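Long-range contacts in extracellular invertase (Aspergillus kawachii, PDB 5XH8), which probably hydrolyses beta-fructofuranosides such as sucrose and, with its high transfructosylation activity, transfers fructosyl groups to form fructooligosaccharides such as 1-kestose: residues A[24-29]-A[564-569]; A[358-363]-A[513-518]; A[452-457]-A[546-551]; A[483-488]-A[505-510]. One frame throughout, in Å; residues are numbered along the deposited sequence.

How the contacts relate
Contact 1 is the hub. Its centre lies about 12, 8 and 12 Å from the centres of contacts 2, 3 and 4, and it touches all three. Trp26 CH2 meets Ile515 CD1 of contact 2 at 3.9 Å. Ser567 OG and Lys454 NZ of contact 3 are 2.7 Å apart, and Trp568 N lies 2.8 Å from Glu485 OE2 of contact 4. Contacts 2 and 4 also touch, through Ile515 and the alanines of 505-510. Contacts 2 and 3 do not. Bound glycerol, probably from the crystallisation liquor, lies about 3 Å from the Lys454 side chain and about 4 Å from that of Thr25. The Arg566 side chain is about 14 Å from the bound sodium ion.

Contact 1: residues A[24-29]-A[564-569]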
loop_
_atom_site.group_PDB
_atom_site.type_symbol
_atom_site.label_atom_id
_atom_site.label_comp_id
_atom_site.label_asym_id
_atom_site.label_seq_id
_atom_site.Cartn_x
_atom_site.Cartn_y
_atom_site.Cartn_z
ATOM N N GLU A 24 35.952 -4.144 -24.360
ATOM C CA GLU A 24 37.172 -3.741 -23.652
ATOM C C GLU A 24 37.669 -2.335 -23.938
ATOM O O GLU A 24 38.515 -1.828 -23.197
ATOM C CB GLU A 24 38.308 -4.759 -23.891
ATOM C CG GLU A 24 38.034 -6.176 -23.378
ATOM C CD GLU A 24 37.886 -6.307 -21.836
ATOM O OE1 GLU A 24 38.102 -5.322 -21.092
ATOM O OE2 GLU A 24 37.528 -7.414 -21.347
ATOM N N THR A 25 37.124 -1.680 -24.964
ATOM C CA THR A 25 37.710 -0.470 -25.529
ATOM C C THR A 25 37.999 0.588 -24.500
ATOM O O THR A 25 39.140 1.099 -24.416
ATOM C CB THR A 25 36.786 0.120 -26.615
ATOM O OG1 THR A 25 36.537 -0.883 -27.600
ATOM C CG2 THR A 25 37.412 1.350 -27.295
ATOM N N TRP A 26 36.962 0.906 -23.715
ATOM C CA TRP A 26 36.994 2.007 -22.755
ATOM C C TRP A 26 36.806 1.547 -21.293
ATOM O O TRP A 26 36.660 2.369 -20.377
ATOM C CB TRP A 26 35.918 3.010 -23.151
ATOM C CG TRP A 26 36.248 3.789 -24.418
ATOM C CD1 TRP A 26 37.462 4.351 -24.758
ATOM C CD2 TRP A 26 35.341 4.129 -25.483
ATOM N NE1 TRP A 26 37.359 5.008 -25.966
ATOM C CE2 TRP A 26 36.077 4.881 -26.437
ATOM C CE3 TRP A 26 33.977 3.874 -25.725
ATOM C CZ2 TRP A 26 35.499 5.378 -27.599
ATOM C CZ3 TRP A 26 33.397 4.373 -26.891
ATOM C CH2 TRP A 26 34.161 5.129 -27.811
ATOM N N ARG A 27 36.861 0.240 -21.099
ATOM C CA ARG A 27 36.523 -0.402 -19.840
ATOM C C ARG A 27 37.602 -0.203 -18.771
ATOM O O ARG A 27 38.773 -0.512 -18.988
ATOM C CB ARG A 27 36.286 -1.891 -20.072
ATOM C CG ARG A 27 35.627 -2.624 -18.911
ATOM C CD ARG A 27 35.206 -4.030 -19.305
ATOM N NE ARG A 27 34.688 -4.750 -18.147
ATOM C CZ ARG A 27 33.459 -4.642 -17.631
ATOM N NH1 ARG A 27 32.529 -3.863 -18.178
ATOM N NH2 ARG A 27 33.152 -5.340 -16.544
ATOM N N PRO A 28 37.199 0.285 -17.599
ATOM C CA PRO A 28 38.177 0.411 -16.533
ATOM C C PRO A 28 38.553 -0.952 -15.932
ATOM O O PRO A 28 37.803 -1.935 -16.079
ATOM C CB PRO A 28 37.464 1.322 -15.535
ATOM C CG PRO A 28 36.025 1.006 -15.710
ATOM C CD PRO A 28 35.859 0.724 -17.171
ATOM N N ARG A 29 39.700 -1.005 -15.262
ATOM C CA ARG A 29 40.124 -2.209 -14.512
ATOM C C ARG A 29 40.110 -2.092 -12.986
ATOM O O ARG A 29 40.122 -3.123 -12.299
ATOM C CB ARG A 29 41.517 -2.647 -14.982
ATOM C CG ARG A 29 42.658 -1.723 -14.598
ATOM C CD ARG A 29 44.013 -2.399 -14.848
ATOM N NE ARG A 29 44.233 -2.706 -16.267
ATOM C CZ ARG A 29 45.320 -2.410 -16.997
ATOM N NH1 ARG A 29 46.410 -1.807 -16.491
ATOM N NH2 ARG A 29 45.328 -2.761 -18.281
ATOM N N TRP A 564 34.103 11.152 -18.402
ATOM C CA TRP A 564 34.477 10.159 -19.407
ATOM C C TRP A 564 35.500 10.746 -20.392
ATOM O O TRP A 564 35.267 11.820 -20.963
ATOM C CB TRP A 564 33.240 9.685 -20.181
ATOM C CG TRP A 564 32.256 8.962 -19.325
ATOM C CD1 TRP A 564 31.079 9.443 -18.855
ATOM C CD2 TRP A 564 32.385 7.629 -18.819
ATOM N NE1 TRP A 564 30.460 8.490 -18.068
ATOM C CE2 TRP A 564 31.237 7.363 -18.042
ATOM C CE3 TRP A 564 33.341 6.622 -18.975
ATOM C CZ2 TRP A 564 31.035 6.138 -17.386
ATOM C CZ3 TRP A 564 33.146 5.392 -18.311
ATOM C CH2 TRP A 564 31.990 5.169 -17.527
ATOM N N VAL A 565 36.617 10.045 -20.570
ATOM C CA VAL A 565 37.642 10.441 -21.539
ATOM C C VAL A 565 37.841 9.313 -22.547
ATOM O O VAL A 565 38.692 8.459 -22.392
ATOM C CB VAL A 565 38.954 10.916 -20.867
ATOM C CG1 VAL A 565 38.747 12.297 -20.285
ATOM C CG2 VAL A 565 39.461 9.959 -19.796
ATOM N N ARG A 566 37.008 9.319 -23.583
ATOM C CA ARG A 566 36.896 8.170 -24.450
ATOM C C ARG A 566 37.832 8.295 -25.682
ATOM O O ARG A 566 37.378 8.347 -26.822
ATOM C CB ARG A 566 35.414 7.941 -24.791
ATOM C CG ARG A 566 34.642 7.395 -23.575
ATOM C CD ARG A 566 33.263 6.752 -23.831
ATOM N NE ARG A 566 32.267 7.736 -23.597
ATOM C CZ ARG A 566 31.271 7.758 -22.712
ATOM N NH1 ARG A 566 30.892 6.744 -21.921
ATOM N NH2 ARG A 566 30.571 8.873 -22.715
ATOM N N SER A 567 39.144 8.305 -25.423
ATOM C CA SER A 567 40.141 8.350 -26.502
ATOM C C SER A 567 40.151 7.013 -27.246
ATOM O O SER A 567 39.981 5.936 -26.643
ATOM C CB SER A 567 41.538 8.718 -25.968
ATOM O OG SER A 567 42.155 7.627 -25.313
ATOM N N TRP A 568 40.340 7.100 -28.562
ATOM C CA TRP A 568 40.362 5.946 -29.456
ATOM C C TRP A 568 41.751 5.323 -29.697
ATOM O O TRP A 568 41.895 4.106 -29.583
ATOM C CB TRP A 568 39.752 6.342 -30.812
ATOM C CG TRP A 568 39.805 5.226 -31.792
ATOM C CD1 TRP A 568 40.722 5.055 -32.792
ATOM C CD2 TRP A 568 38.923 4.100 -31.857
ATOM N NE1 TRP A 568 40.461 3.891 -33.468
ATOM C CE2 TRP A 568 39.373 3.280 -32.916
ATOM C CE3 TRP A 568 37.802 3.697 -31.117
ATOM C CZ2 TRP A 568 38.728 2.096 -33.270
ATOM C CZ3 TRP A 568 37.166 2.507 -31.462
ATOM C CH2 TRP A 568 37.627 1.726 -32.528
ATOM N N TYR A 569 42.724 6.150 -30.095
ATOM C CA TYR A 569 43.989 5.670 -30.679
ATOM C C TYR A 569 44.903 5.080 -29.607
ATOM O O TYR A 569 45.042 5.635 -28.516
ATOM C CB TYR A 569 44.730 6.802 -31.455
ATOM C CG TYR A 569 44.108 7.157 -32.786
ATOM C CD1 TYR A 569 44.311 6.350 -33.910
ATOM C CD2 TYR A 569 43.313 8.296 -32.940
ATOM C CE1 TYR A 569 43.731 6.659 -35.144
ATOM C CE2 TYR A 569 42.734 8.615 -34.177
ATOM C CZ TYR A 569 42.953 7.784 -35.272
ATOM O OH TYR A 569 42.383 8.072 -36.483
#
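Trp26 is held in two ways by one short loop: Arg566 lies over a face of its indole, and the next residue, Ser567, takes the indole N-H at the edge. Arg566 CB sits over the five-membered ring, 3.7 Å from its centroid, in a CH-pi contact. The arginine chain then runs on across the same face, and Arg566 CD comes within 3.5 Å of Trp26 CE3. So the aliphatic part of the arginine does the packing. The guanidinium plane is turned 61° from the indole, and one of its faces meets Trp564. A bend at chi3, -96°, turns the chain's end that way. Thr25 CG2 lies against the opposite face of Trp26.

At the edge, Trp26 NE1 donates to Ser567 O over 2.9 Å, with an N-H...O angle of 151°. The oxygen is nearly in the indole plane, but the nitrogen stands well above the carbonyl plane. Arg566 is the centre of an inverse gamma turn, and its own carbonyl accepts from Ser506 OG. Thr25 CG2 also approaches Trp568 CZ3 at 4.3 Å, while Thr25 OG1 bonds to Tyr7 OH. The contact joins the N-terminal loop before the propeller strands to the C-terminal beta-sandwich. Its chemistry implies a mostly apolar join, in which one buried indole N-H is satisfied and fixes the ring's rotation.

Contact 2: residues A[358-363]-A[513-518]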
loop_
_atom_site.group_PDB
_atom_site.type_symbol
_atom_site.label_atom_id
_atom_site.label_comp_id
_atom_site.label_asym_id
_atom_site.label_seq_id
_atom_site.Cartn_x
_atom_site.Cartn_y
_atom_site.Cartn_z
ATOM N N GLY A 358 22.330 7.805 -29.646
ATOM C CA GLY A 358 23.234 7.233 -30.644
ATOM C C GLY A 358 24.569 6.694 -30.145
ATOM O O GLY A 358 25.395 6.255 -30.960
ATOM N N PHE A 359 24.804 6.717 -28.829
ATOM C CA PHE A 359 26.020 6.131 -28.250
ATOM C C PHE A 359 26.057 4.630 -28.606
ATOM O O PHE A 359 25.025 3.974 -28.630
ATOM C CB PHE A 359 26.100 6.353 -26.715
ATOM C CG PHE A 359 27.378 5.828 -26.099
ATOM C CD1 PHE A 359 27.521 4.479 -25.778
ATOM C CD2 PHE A 359 28.450 6.673 -25.870
ATOM C CE1 PHE A 359 28.712 3.984 -25.271
ATOM C CE2 PHE A 359 29.658 6.178 -25.347
ATOM C CZ PHE A 359 29.786 4.837 -25.045
ATOM N N PRO A 360 27.243 4.077 -28.903
ATOM C CA PRO A 360 27.296 2.681 -29.338
ATOM C C PRO A 360 27.186 1.666 -28.171
ATOM O O PRO A 360 28.139 0.948 -27.834
ATOM C CB PRO A 360 28.631 2.615 -30.058
ATOM C CG PRO A 360 29.467 3.596 -29.325
ATOM C CD PRO A 360 28.552 4.731 -29.034
ATOM N N THR A 361 25.984 1.590 -27.611
ATOM C CA THR A 361 25.726 0.842 -26.382
ATOM C C THR A 361 25.778 -0.651 -26.640
ATOM O O THR A 361 26.431 -1.382 -25.889
ATOM C CB THR A 361 24.403 1.309 -25.724
ATOM O OG1 THR A 361 24.610 2.650 -25.260
ATOM C CG2 THR A 361 24.009 0.415 -24.518
ATOM N N ASN A 362 25.188 -1.104 -27.742
ATOM C CA ASN A 362 25.226 -2.538 -28.056
ATOM C C ASN A 362 26.629 -3.028 -28.360
ATOM O O ASN A 362 26.941 -4.177 -28.079
ATOM C CB ASN A 362 24.303 -2.885 -29.214
ATOM C CG ASN A 362 22.844 -2.653 -28.878
ATOM O OD1 ASN A 362 22.462 -2.538 -27.714
ATOM N ND2 ASN A 362 22.031 -2.574 -29.896
ATOM N N GLN A 363 27.464 -2.137 -28.887
ATOM C CA GLN A 363 28.865 -2.449 -29.188
ATOM C C GLN A 363 29.670 -2.541 -27.898
ATOM O O GLN A 363 30.469 -3.459 -27.705
ATOM C CB GLN A 363 29.455 -1.370 -30.111
ATOM C CG GLN A 363 28.895 -1.405 -31.533
ATOM C CD GLN A 363 27.478 -0.865 -31.654
ATOM O OE1 GLN A 363 27.037 0.008 -30.892
ATOM N NE2 GLN A 363 26.762 -1.369 -32.633
ATOM N N ASP A 513 27.649 9.467 -33.078
ATOM C CA ASP A 513 26.778 10.252 -32.203
ATOM C C ASP A 513 26.870 9.786 -30.735
ATOM O O ASP A 513 27.241 8.642 -30.448
ATOM C CB ASP A 513 25.313 10.140 -32.653
ATOM C CG ASP A 513 25.073 10.712 -34.052
ATOM O OD1 ASP A 513 25.651 11.753 -34.394
ATOM O OD2 ASP A 513 24.306 10.103 -34.807
ATOM N N GLY A 514 26.505 10.686 -29.835
ATOM C CA GLY A 514 26.294 10.366 -28.437
ATOM C C GLY A 514 27.560 10.252 -27.619
ATOM O O GLY A 514 27.511 9.737 -26.505
ATOM N N ILE A 515 28.681 10.733 -28.159
ATOM C CA ILE A 515 29.954 10.736 -27.451
ATOM C C ILE A 515 30.227 12.178 -27.070
ATOM O O ILE A 515 30.765 12.968 -27.853
ATOM C CB ILE A 515 31.091 10.086 -28.262
ATOM C CG1 ILE A 515 30.661 8.663 -28.657
ATOM C CG2 ILE A 515 32.386 10.068 -27.441
ATOM C CD1 ILE A 515 31.734 7.787 -29.240
ATOM N N ASP A 516 29.802 12.508 -25.855
ATOM C CA ASP A 516 29.873 13.859 -25.307
ATOM C C ASP A 516 31.316 14.399 -25.342
ATOM O O ASP A 516 32.254 13.693 -24.958
ATOM C CB ASP A 516 29.340 13.832 -23.857
ATOM C CG ASP A 516 29.166 15.210 -23.245
ATOM O OD1 ASP A 516 29.095 16.197 -24.004
ATOM O OD2 ASP A 516 29.089 15.293 -21.983
ATOM N N SER A 517 31.474 15.641 -25.810
ATOM C CA SER A 517 32.768 16.349 -25.775
ATOM C C SER A 517 32.713 17.702 -25.042
ATOM O O SER A 517 33.683 18.458 -25.075
ATOM C CB SER A 517 33.281 16.532 -27.198
ATOM O OG SER A 517 32.372 17.339 -27.932
ATOM N N SER A 518 31.600 17.977 -24.354
ATOM C CA SER A 518 31.438 19.126 -23.460
ATOM C C SER A 518 32.538 19.232 -22.453
ATOM O O SER A 518 33.068 18.219 -21.986
ATOM C CB SER A 518 30.179 18.971 -22.594
ATOM O OG SER A 518 29.046 18.848 -23.380
#
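The Phe359 ring has Pro360 CD over one face, 3.3 Å above its plane, and Gly514 O at its edge, in plane. Phe359 CD2 is the carbon that meets this oxygen, at 3.3 Å. CG stands anti to the backbone N (chi1 -177°), which sends the ring along the 513-518 loop. The contact joins the two modules of the GH32 fold: 358-363 comes from the propeller part and 513-518 from the C-terminal beta-sandwich. Pro360 is the N-cap residue of the short helix that follows and the centre of an inverse gamma turn.

Ile515 reaches the same pair of residues. Its CG1 lies 4.1 Å from Phe359 CD2, and the two side chains cross at about a right angle. Its CD1 extends to Pro360 CD. The backbones come close at Phe359 and Gly514. Gly358 and Gly514 both have positive phi, and their backbones pack closely against the other segment. Beyond the joint, Asp516 OD1 accepts from Ser518 N in an Asx turn and from Ser518 OG, while its OD2 forms a salt bridge with Arg502. Across the joint, Phe359 CA makes a C-H...O contact with Asp513 O at 3.6 Å.

Contact 3: residues A[452-457]-A[546-551]; sequences SEKFFV and VDNSVL
Phe456 and Val546 form a hydrogen-bonded antiparallel pair. Phe456 N donates to Val546 O at 3.0 Å, and Val546 N returns a nearly straight bond to Phe456 O at 2.9 Å. Their side chains lie side by side, pointing the same way. Val546 CB sits over the Phe456 ring, 3.9 Å from its centroid, in a CH-pi contact. The ring is brought there by chi1 of 61°, with CG between the backbone N and the carbonyl carbon. The neighbouring pair, Phe455 and Asp547, is non-hydrogen-bonded, and its side chains point to the opposite face of the sheet. Asp547 OD1 meets the edge of the Phe455 ring, 3.3 Å from CD2. Asn548 lies alongside, with its CA over a ring face and its CB 3.6 Å from Phe455 CE2. Asn548 N closes the end of the ladder on Lys454 O at 2.8 Å.

In the second shell, Asp547 OD2 accepts from His31 and Ala30 and its OD1 from Arg29 N, while Asn548 ND2 donates to Arg27 O. Lys454 NZ reaches Ser567, Tyr569 and a glycerol, and Arg29 makes a cation-pi contact with Phe455. Asp547 to Val550 form a type II' turn, the tight hairpin linking strands 534-547 and 550-555 in a sheet of the C-terminal GH32 beta-sandwich.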
loop_
_atom_site.group_PDB
_atom_site.type_symbol
_atom_site.label_atom_id
_atom_site.label_comp_id
_atom_site.label_asym_id
_atom_site.label_seq_id
_atom_site.Cartn_x
_atom_site.Cartn_y
_atom_site.Cartn_z
ATOM N N SER A 452 52.900 4.339 -21.180
ATOM C CA SER A 452 52.627 3.664 -22.427
ATOM C C SER A 452 51.237 3.033 -22.445
ATOM O O SER A 452 50.903 2.369 -23.419
ATOM C CB SER A 452 53.668 2.579 -22.651
ATOM O OG SER A 452 53.594 1.643 -21.595
ATOM N N GLU A 453 50.441 3.186 -21.379
ATOM C CA GLU A 453 49.033 2.765 -21.438
ATOM C C GLU A 453 48.120 3.742 -20.721
ATOM O O GLU A 453 48.583 4.619 -19.989
ATOM C CB GLU A 453 48.844 1.326 -20.934
ATOM C CG GLU A 453 49.165 1.124 -19.464
ATOM C CD GLU A 453 48.824 -0.272 -18.957
ATOM O OE1 GLU A 453 48.184 -1.085 -19.675
ATOM O OE2 GLU A 453 49.197 -0.557 -17.807
ATOM N N LYS A 454 46.811 3.575 -20.939
ATOM C CA LYS A 454 45.823 4.525 -20.460
ATOM C C LYS A 454 45.294 4.167 -19.031
ATOM O O LYS A 454 44.100 4.289 -18.743
ATOM C CB LYS A 454 44.686 4.598 -21.478
ATOM C CG LYS A 454 45.128 4.976 -22.888
ATOM C CD LYS A 454 43.944 5.091 -23.840
ATOM C CE LYS A 454 44.437 5.361 -25.266
ATOM N NZ LYS A 454 43.317 5.419 -26.239
ATOM N N PHE A 455 46.206 3.749 -18.160
ATOM C CA PHE A 455 45.907 3.313 -16.804
ATOM C C PHE A 455 47.032 3.884 -15.949
ATOM O O PHE A 455 48.132 3.350 -15.940
ATOM C CB PHE A 455 45.862 1.781 -16.717
ATOM C CG PHE A 455 44.836 1.140 -17.625
ATOM C CD1 PHE A 455 45.165 0.768 -18.935
ATOM C CD2 PHE A 455 43.550 0.872 -17.167
ATOM C CE1 PHE A 455 44.224 0.165 -19.771
ATOM C CE2 PHE A 455 42.617 0.256 -17.983
ATOM C CZ PHE A 455 42.952 -0.096 -19.297
ATOM N N PHE A 456 46.798 5.029 -15.324
ATOM C CA PHE A 456 47.834 5.668 -14.528
ATOM C C PHE A 456 47.282 6.629 -13.506
ATOM O O PHE A 456 46.158 7.105 -13.642
ATOM C CB PHE A 456 48.837 6.453 -15.430
ATOM C CG PHE A 456 48.215 7.569 -16.238
ATOM C CD1 PHE A 456 48.149 8.861 -15.739
ATOM C CD2 PHE A 456 47.718 7.328 -17.512
ATOM C CE1 PHE A 456 47.576 9.878 -16.477
ATOM C CE2 PHE A 456 47.134 8.337 -18.255
ATOM C CZ PHE A 456 47.063 9.619 -17.744
ATOM N N VAL A 457 48.117 6.932 -12.510
ATOM C CA VAL A 457 47.898 8.048 -11.589
ATOM C C VAL A 457 48.981 9.083 -11.844
ATOM O O VAL A 457 50.148 8.713 -11.963
ATOM C CB VAL A 457 48.022 7.635 -10.101
ATOM C CG1 VAL A 457 47.738 8.837 -9.193
ATOM C CG2 VAL A 457 47.106 6.455 -9.782
ATOM N N VAL A 546 43.471 8.016 -14.177
ATOM C CA VAL A 546 42.919 7.671 -15.469
ATOM C C VAL A 546 42.837 6.159 -15.528
ATOM O O VAL A 546 43.859 5.474 -15.505
ATOM C CB VAL A 546 43.798 8.235 -16.610
ATOM C CG1 VAL A 546 43.332 7.738 -17.977
ATOM C CG2 VAL A 546 43.769 9.747 -16.564
ATOM N N ASP A 547 41.615 5.642 -15.606
ATOM C CA ASP A 547 41.380 4.206 -15.691
ATOM C C ASP A 547 40.642 3.933 -17.001
ATOM O O ASP A 547 39.401 3.788 -17.054
ATOM C CB ASP A 547 40.610 3.736 -14.442
ATOM C CG ASP A 547 40.510 2.257 -14.339
ATOM O OD1 ASP A 547 41.009 1.524 -15.227
ATOM O OD2 ASP A 547 39.907 1.803 -13.343
ATOM N N ASN A 548 41.449 3.875 -18.064
ATOM C CA ASN A 548 41.003 3.751 -19.447
ATOM C C ASN A 548 40.193 4.974 -19.895
ATOM O O ASN A 548 40.791 5.932 -20.388
ATOM C CB ASN A 548 40.320 2.398 -19.703
ATOM C CG ASN A 548 40.570 1.873 -21.116
ATOM O OD1 ASN A 548 41.168 2.555 -21.944
ATOM N ND2 ASN A 548 40.115 0.668 -21.386
ATOM N N SER A 549 38.866 4.962 -19.757
ATOM C CA SER A 549 38.031 6.125 -20.058
ATOM C C SER A 549 37.513 6.852 -18.821
ATOM O O SER A 549 36.875 7.888 -18.956
ATOM C CB SER A 549 36.824 5.723 -20.914
ATOM O OG SER A 549 35.937 4.856 -20.227
ATOM N N VAL A 550 37.754 6.330 -17.623
ATOM C CA VAL A 550 37.278 6.992 -16.419
ATOM C C VAL A 550 38.354 7.931 -15.903
ATOM O O VAL A 550 39.403 7.475 -15.504
ATOM C CB VAL A 550 36.916 5.971 -15.317
ATOM C CG1 VAL A 550 36.373 6.699 -14.096
ATOM C CG2 VAL A 550 35.913 4.971 -15.841
ATOM N N LEU A 551 38.077 9.236 -15.897
ATOM C CA LEU A 551 38.959 10.226 -15.310
ATOM C C LEU A 551 38.380 10.732 -13.988
ATOM O O LEU A 551 37.253 11.216 -13.950
ATOM C CB LEU A 551 39.161 11.430 -16.264
ATOM C CG LEU A 551 39.913 12.646 -15.671
ATOM C CD1 LEU A 551 41.334 12.317 -15.220
ATOM C CD2 LEU A 551 39.922 13.774 -16.684
#

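Contact 4: residues A[483-488]-A[505-510]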
loop_
_atom_site.group_PDB
_atom_site.type_symbol
_atom_site.label_atom_id
_atom_site.label_comp_id
_atom_site.label_asym_id
_atom_site.label_seq_id
_atom_site.Cartn_x
_atom_site.Cartn_y
_atom_site.Cartn_z
ATOM N N GLU A 483 48.855 12.733 -32.109
ATOM C CA GLU A 483 48.609 13.730 -33.151
ATOM C C GLU A 483 47.098 13.970 -33.374
ATOM O O GLU A 483 46.699 15.073 -33.728
ATOM C CB GLU A 483 49.323 13.368 -34.466
ATOM C CG GLU A 483 48.537 12.523 -35.461
ATOM C CD GLU A 483 49.142 12.535 -36.874
ATOM O OE1 GLU A 483 48.924 13.507 -37.640
ATOM O OE2 GLU A 483 49.824 11.551 -37.223
ATOM N N HIS A 484 46.272 12.946 -33.163
ATOM C CA HIS A 484 44.827 13.041 -33.416
ATOM C C HIS A 484 43.942 13.410 -32.210
ATOM O O HIS A 484 42.798 13.784 -32.399
ATOM C CB HIS A 484 44.342 11.726 -34.010
ATOM C CG HIS A 484 44.965 11.409 -35.333
ATOM N ND1 HIS A 484 44.732 12.170 -36.463
ATOM C CD2 HIS A 484 45.828 10.433 -35.704
ATOM C CE1 HIS A 484 45.419 11.670 -37.474
ATOM N NE2 HIS A 484 46.092 10.617 -37.040
ATOM N N GLU A 485 44.457 13.277 -30.989
ATOM C CA GLU A 485 43.646 13.452 -29.760
ATOM C C GLU A 485 44.451 14.080 -28.637
ATOM O O GLU A 485 45.676 13.956 -28.589
ATOM C CB GLU A 485 43.114 12.097 -29.252
ATOM C CG GLU A 485 42.253 11.324 -30.236
ATOM C CD GLU A 485 41.972 9.885 -29.818
ATOM O OE1 GLU A 485 42.905 9.127 -29.471
ATOM O OE2 GLU A 485 40.796 9.477 -29.885
ATOM N N SER A 486 43.738 14.730 -27.722
ATOM C CA SER A 486 44.313 15.229 -26.484
ATOM C C SER A 486 43.207 15.622 -25.505
ATOM O O SER A 486 42.121 16.035 -25.898
ATOM C CB SER A 486 45.206 16.461 -26.738
ATOM O OG SER A 486 44.443 17.507 -27.304
ATOM N N THR A 487 43.529 15.557 -24.228
ATOM C CA THR A 487 42.641 16.054 -23.191
ATOM C C THR A 487 43.423 16.995 -22.297
ATOM O O THR A 487 44.541 16.665 -21.908
ATOM C CB THR A 487 42.108 14.873 -22.357
ATOM O OG1 THR A 487 41.379 13.994 -23.217
ATOM C CG2 THR A 487 41.221 15.375 -21.241
ATOM N N THR A 488 42.834 18.133 -21.942
ATOM C CA THR A 488 43.529 19.113 -21.109
ATOM C C THR A 488 42.766 19.358 -19.830
ATOM O O THR A 488 41.559 19.607 -19.850
ATOM C CB THR A 488 43.771 20.430 -21.873
ATOM O OG1 THR A 488 44.363 20.108 -23.124
ATOM C CG2 THR A 488 44.737 21.304 -21.136
ATOM N N THR A 505 39.340 15.196 -27.186
ATOM C CA THR A 505 39.625 13.952 -26.445
ATOM C C THR A 505 39.457 12.715 -27.311
ATOM O O THR A 505 40.297 11.815 -27.265
ATOM C CB THR A 505 38.714 13.812 -25.186
ATOM O OG1 THR A 505 39.067 14.798 -24.217
ATOM C CG2 THR A 505 38.818 12.434 -24.541
ATOM N N SER A 506 38.374 12.681 -28.089
ATOM C CA SER A 506 37.935 11.472 -28.786
ATOM C C SER A 506 37.764 11.630 -30.295
ATOM O O SER A 506 36.841 12.298 -30.743
ATOM C CB SER A 506 36.605 10.989 -28.223
ATOM O OG SER A 506 36.277 9.742 -28.801
ATOM N N ALA A 507 38.614 10.948 -31.063
ATOM C CA ALA A 507 38.443 10.845 -32.524
ATOM C C ALA A 507 37.157 10.099 -32.902
ATOM O O ALA A 507 36.616 10.315 -33.984
ATOM C CB ALA A 507 39.647 10.171 -33.158
ATOM N N ALA A 508 36.665 9.231 -32.011
ATOM C CA ALA A 508 35.362 8.573 -32.216
ATOM C C ALA A 508 34.175 9.522 -32.142
ATOM O O ALA A 508 33.171 9.313 -32.829
ATOM C CB ALA A 508 35.186 7.426 -31.234
ATOM N N ALA A 509 34.287 10.588 -31.354
ATOM C CA ALA A 509 33.234 11.630 -31.296
ATOM C C ALA A 509 32.978 12.345 -32.622
ATOM O O ALA A 509 31.924 12.955 -32.797
ATOM C CB ALA A 509 33.555 12.655 -30.220
ATOM N N ARG A 510 33.943 12.279 -33.540
ATOM C CA ARG A 510 33.836 12.884 -34.867
ATOM C C ARG A 510 33.101 11.976 -35.837
ATOM O O ARG A 510 32.593 12.454 -36.832
ATOM C CB ARG A 510 35.251 13.205 -35.424
ATOM C CG ARG A 510 36.064 14.146 -34.530
ATOM C CD ARG A 510 37.566 14.193 -34.824
ATOM N NE ARG A 510 38.271 14.599 -33.602
ATOM C CZ ARG A 510 39.546 14.337 -33.290
ATOM N NH1 ARG A 510 40.352 13.671 -34.113
ATOM N NH2 ARG A 510 40.020 14.733 -32.111
HETATM O O HOH W 1 42.435 12.507 -25.281
#
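His484 gives its carbonyl to Arg510, which grips His484 O end-on with both terminal nitrogens. NH2 donates over 2.9 Å and NH1 over 3.0 Å. The oxygen lies at the edge of the guanidinium, in its plane, and Ala507 CA lies over one face. The His484 ring is stacked with Tyr569.

Glu485 comes next. Its CG stands anti to the carbonyl carbon (chi1 -59°), and the chain extends from there to the other segment, passing Thr505 O at 3.5 Å from CB. Glu485 OE2 then takes Ala507 N at 2.9 Å, almost straight at 175°, on its anti lone pair. The same oxygen accepts from Trp568 N, and OE1 accepts from Tyr569 N and Ser572 OG. This buried carboxylate is thus held by four donors, which would probably favour its charged form.

Ser486 points away from 505-510, and its OG bonds to Asn504 OD1, but its O makes a C-H...O contact with Thr505 CA at 3.3 Å.

At Thr487 two hydroxyls meet: Thr505 OG1 donates to Thr487 OG1 over 2.6 Å. Thr487 OG1 donates in turn to a water, which bridges to Thr505 O. Side-chain-to-backbone bonds, with one hydroxyl pair and a water bridge, join the segment leading into strand 487-492, in a sheet of the C-terminal GH32 beta-sandwich, to the long loop connecting strands 497-501 and 520-523.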